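Local coordinates for protein putative oxidoreductase (Bacteroides fragilis NCTC 9343, PDB 3FHL) that probably acts as an oxidoreductase of the Gfo/Idh/MocA family, with an NAD-binding Rossmann domain joined to a C-terminal alpha/beta domain, at residues A11-S16 against Y34-R39. Numbering follows the deposited sequence.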
ATOM      1  N   ALA C  11      32.926 -16.716 -13.493  1.00 30.87           N
ATOM      2  CA  ALA C  11      32.380 -17.782 -14.348  1.00 34.98           C
ATOM      3  C   ALA C  11      31.777 -17.313 -15.676  1.00 36.40           C
ATOM      4  O   ALA C  11      31.618 -18.117 -16.589  1.00 41.03           O
ATOM      5  CB  ALA C  11      31.372 -18.626 -13.574  1.00 30.84           C
ATOM      6  N   ALA C  12      31.455 -16.023 -15.793  1.00 39.41           N
ATOM      7  CA  ALA C  12      30.889 -15.481 -17.043  1.00 35.49           C
ATOM      8  C   ALA C  12      31.139 -13.983 -17.214  1.00 35.25           C
ATOM      9  O   ALA C  12      31.175 -13.225 -16.236  1.00 37.22           O
ATOM     10  CB  ALA C  12      29.382 -15.791 -17.137  1.00 35.94           C
ATOM     11  N   PHE C  13      31.316 -13.555 -18.457  1.00 35.56           N
ATOM     12  CA  PHE C  13      31.437 -12.131 -18.741  1.00 39.15           C
ATOM     13  C   PHE C  13      30.232 -11.622 -19.551  1.00 42.00           C
ATOM     14  O   PHE C  13      30.373 -10.812 -20.473  1.00 43.98           O
ATOM     15  CB  PHE C  13      32.771 -11.828 -19.435  1.00 37.66           C
ATOM     16  CG  PHE C  13      33.256 -10.410 -19.247  1.00 37.51           C
ATOM     17  CD1 PHE C  13      33.624  -9.944 -17.986  1.00 38.52           C
ATOM     18  CD2 PHE C  13      33.378  -9.555 -20.343  1.00 39.47           C
ATOM     19  CE1 PHE C  13      34.094  -8.636 -17.814  1.00 40.12           C
ATOM     20  CE2 PHE C  13      33.835  -8.246 -20.185  1.00 38.43           C
ATOM     21  CZ  PHE C  13      34.199  -7.787 -18.914  1.00 43.70           C
ATOM     22  N   GLY C  14      29.038 -12.092 -19.180  1.00 43.24           N
ATOM     23  CA  GLY C  14      27.786 -11.529 -19.688  1.00 44.24           C
ATOM     24  C   GLY C  14      27.475 -10.252 -18.923  1.00 42.72           C
ATOM     25  O   GLY C  14      28.374  -9.679 -18.292  1.00 38.36           O
ATOM     26  N   MET C  15      26.218  -9.801 -18.969  1.00 39.58           N
ATOM     27  CA  MET C  15      25.832  -8.542 -18.318  1.00 40.00           C
ATOM     28  C   MET C  15      26.204  -8.516 -16.834  1.00 34.18           C
ATOM     29  O   MET C  15      26.860  -7.577 -16.386  1.00 39.00           O
ATOM     30  CB  MET C  15      24.334  -8.234 -18.490  1.00 44.76           C
ATOM     31  CG  MET C  15      23.843  -6.926 -17.793  1.00 46.73           C
ATOM     32  SD  MET C  15      23.548  -6.960 -15.981  1.00 41.33           S
ATOM     33  CE  MET C  15      22.438  -8.353 -15.787  1.00 53.52           C
ATOM     34  N   SER C  16      25.771  -9.531 -16.086  1.00 35.33           N
ATOM     35  CA  SER C  16      26.034  -9.591 -14.646  0.50 35.36           C
ATOM     36  C   SER C  16      27.531  -9.492 -14.339  1.00 35.25           C
ATOM     37  O   SER C  16      27.925  -8.781 -13.414  1.00 34.73           O
ATOM     38  CB  SER C  16      25.447 -10.855 -14.032  0.50 34.82           C
ATOM     39  OG  SER C  16      26.182 -12.001 -14.422  0.50 33.67           O
ATOM     40  N   TYR C  34      41.479 -12.593 -11.398  1.00 38.06           N
ATOM     41  CA  TYR C  34      42.573 -13.414 -11.903  1.00 39.54           C
ATOM     42  C   TYR C  34      42.193 -14.100 -13.211  1.00 37.63           C
ATOM     43  O   TYR C  34      42.917 -13.997 -14.205  1.00 43.06           O
ATOM     44  CB  TYR C  34      43.028 -14.413 -10.824  1.00 37.06           C
ATOM     45  CG  TYR C  34      44.075 -15.397 -11.293  1.00 40.93           C
ATOM     46  CD1 TYR C  34      45.286 -14.956 -11.843  1.00 38.02           C
ATOM     47  CD2 TYR C  34      43.849 -16.771 -11.201  1.00 41.07           C
ATOM     48  CE1 TYR C  34      46.248 -15.865 -12.288  1.00 43.34           C
ATOM     49  CE2 TYR C  34      44.808 -17.689 -11.641  1.00 44.17           C
ATOM     50  CZ  TYR C  34      46.003 -17.229 -12.183  1.00 39.33           C
ATOM     51  OH  TYR C  34      46.949 -18.132 -12.620  1.00 46.79           O
ATOM     52  N   LYS C  35      41.049 -14.774 -13.217  1.00 36.54           N
ATOM     53  CA  LYS C  35      40.618 -15.510 -14.395  1.00 40.57           C
ATOM     54  C   LYS C  35      39.156 -15.289 -14.762  1.00 42.00           C
ATOM     55  O   LYS C  35      38.290 -15.320 -13.900  1.00 39.01           O
ATOM     56  CB  LYS C  35      40.898 -17.001 -14.218  1.00 39.13           C
ATOM     57  CG  LYS C  35      42.228 -17.408 -14.779  1.00 46.11           C
ATOM     58  CD  LYS C  35      42.503 -18.876 -14.565  1.00 40.57           C
ATOM     59  CE  LYS C  35      43.865 -19.193 -15.132  1.00 41.17           C
ATOM     60  NZ  LYS C  35      44.429 -20.490 -14.669  1.00 41.22           N
ATOM     61  N   ILE C  36      38.894 -15.072 -16.049  1.00 40.47           N
ATOM     62  CA  ILE C  36      37.527 -14.892 -16.543  1.00 37.16           C
ATOM     63  C   ILE C  36      37.205 -15.945 -17.606  1.00 42.69           C
ATOM     64  O   ILE C  36      37.921 -16.071 -18.600  1.00 40.97           O
ATOM     65  CB  ILE C  36      37.296 -13.455 -17.112  1.00 38.87           C
ATOM     66  CG1 ILE C  36      37.561 -12.391 -16.034  1.00 32.13           C
ATOM     67  CG2 ILE C  36      35.883 -13.304 -17.660  1.00 37.65           C
ATOM     68  CD1 ILE C  36      37.723 -10.974 -16.573  1.00 34.82           C
ATOM     69  N   VAL C  37      36.135 -16.706 -17.388  1.00 39.19           N
ATOM     70  CA  VAL C  37      35.623 -17.600 -18.425  1.00 39.83           C
ATOM     71  C   VAL C  37      34.899 -16.814 -19.526  1.00 42.56           C
ATOM     72  O   VAL C  37      33.888 -16.137 -19.288  1.00 40.72           O
ATOM     73  CB  VAL C  37      34.668 -18.664 -17.877  1.00 35.74           C
ATOM     74  CG1 VAL C  37      34.249 -19.638 -18.986  1.00 38.98           C
ATOM     75  CG2 VAL C  37      35.305 -19.418 -16.737  1.00 36.89           C
ATOM     76  N   GLU C  38      35.446 -16.898 -20.727  1.00 42.17           N
ATOM     77  CA  GLU C  38      34.755 -16.468 -21.929  1.00 42.70           C
ATOM     78  C   GLU C  38      34.874 -17.636 -22.893  1.00 46.63           C
ATOM     79  O   GLU C  38      35.988 -18.001 -23.278  1.00 48.65           O
ATOM     80  CB  GLU C  38      35.403 -15.214 -22.513  1.00 41.50           C
ATOM     81  CG  GLU C  38      35.256 -13.954 -21.657  1.00 39.33           C
ATOM     82  CD  GLU C  38      35.513 -12.679 -22.446  1.00 49.81           C
ATOM     83  OE1 GLU C  38      36.444 -11.930 -22.085  1.00 47.29           O
ATOM     84  OE2 GLU C  38      34.793 -12.432 -23.439  1.00 52.78           O
ATOM     85  N   ARG C  39      33.740 -18.236 -23.261  1.00 48.12           N
ATOM     86  CA  ARG C  39      33.736 -19.454 -24.086  1.00 51.02           C
ATOM     87  C   ARG C  39      34.255 -19.264 -25.516  1.00 48.97           C
ATOM     88  O   ARG C  39      34.816 -20.198 -26.092  1.00 48.21           O
ATOM     89  CB  ARG C  39      32.355 -20.113 -24.099  1.00 50.97           C
ATOM     90  CG  ARG C  39      32.002 -20.845 -22.800  1.00 57.80           C
ATOM     91  CD  ARG C  39      30.768 -21.734 -22.965  1.00 63.11           C
ATOM     92  NE  ARG C  39      29.517 -20.966 -23.001  1.00 77.43           N
ATOM     93  CZ  ARG C  39      28.297 -21.498 -23.101  1.00 78.55           C
ATOM     94  NH1 ARG C  39      27.231 -20.707 -23.120  1.00 79.21           N
ATOM     95  NH2 ARG C  39      28.134 -22.814 -23.183  1.00 74.46           N
TER
HETATM   96  O   HOH W   1      31.732 -14.920 -20.758  1.00 47.25           O
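I36 meets F13 through its CG2 branch, which lies 3.9 Å from F13 CB. The same I36 CG2 is 4.1 Å from F13 CD1. That methyl group is the branch anti to the I36 backbone N, and it approaches the phenyl ring at a slant. With F13 chi1 at -155°, the ring is carried off beyond CB while CB itself faces I36 and E38.

At V37 the contact passes to the backbone of A11: A11 O comes up against V37 CB at 3.4 Å, with both V37 methyl carbons slightly farther off. A11 CA and V37 CA, 5.2 Å apart, mark the closest backbone approach. No direct hydrogen bond joins the segments here. F13 N and V37 O are 3.7 Å apart, and one water bridges them. It accepts from F13 N at 2.7 Å and donates to V37 O, so both backbone groups are satisfied at a point where the chains have begun to separate.

E38 follows with its aliphatic part, CG lying 4.0 Å from F13 CB, so that I36 and E38 both pack on the F13 side chain. The E38 carboxylate is held elsewhere, OE1 by S44 OG and OE2 by L43 N, which would fix its rotation.

The contact joins the turn after strand 6-10 to the end of strand 31-37, within the first beta-alpha-beta unit of the Rossmann fold; this turn leads to G14, the N-cap of helix 15-27, the place where such folds usually receive the dinucleotide. A12 O accepts from N72 ND2, just past strand 68-71. F13 also rests on A22 of helix 15-27, whereas V37 packs against V54 of strand 52-54 and L60 of helix 58-61.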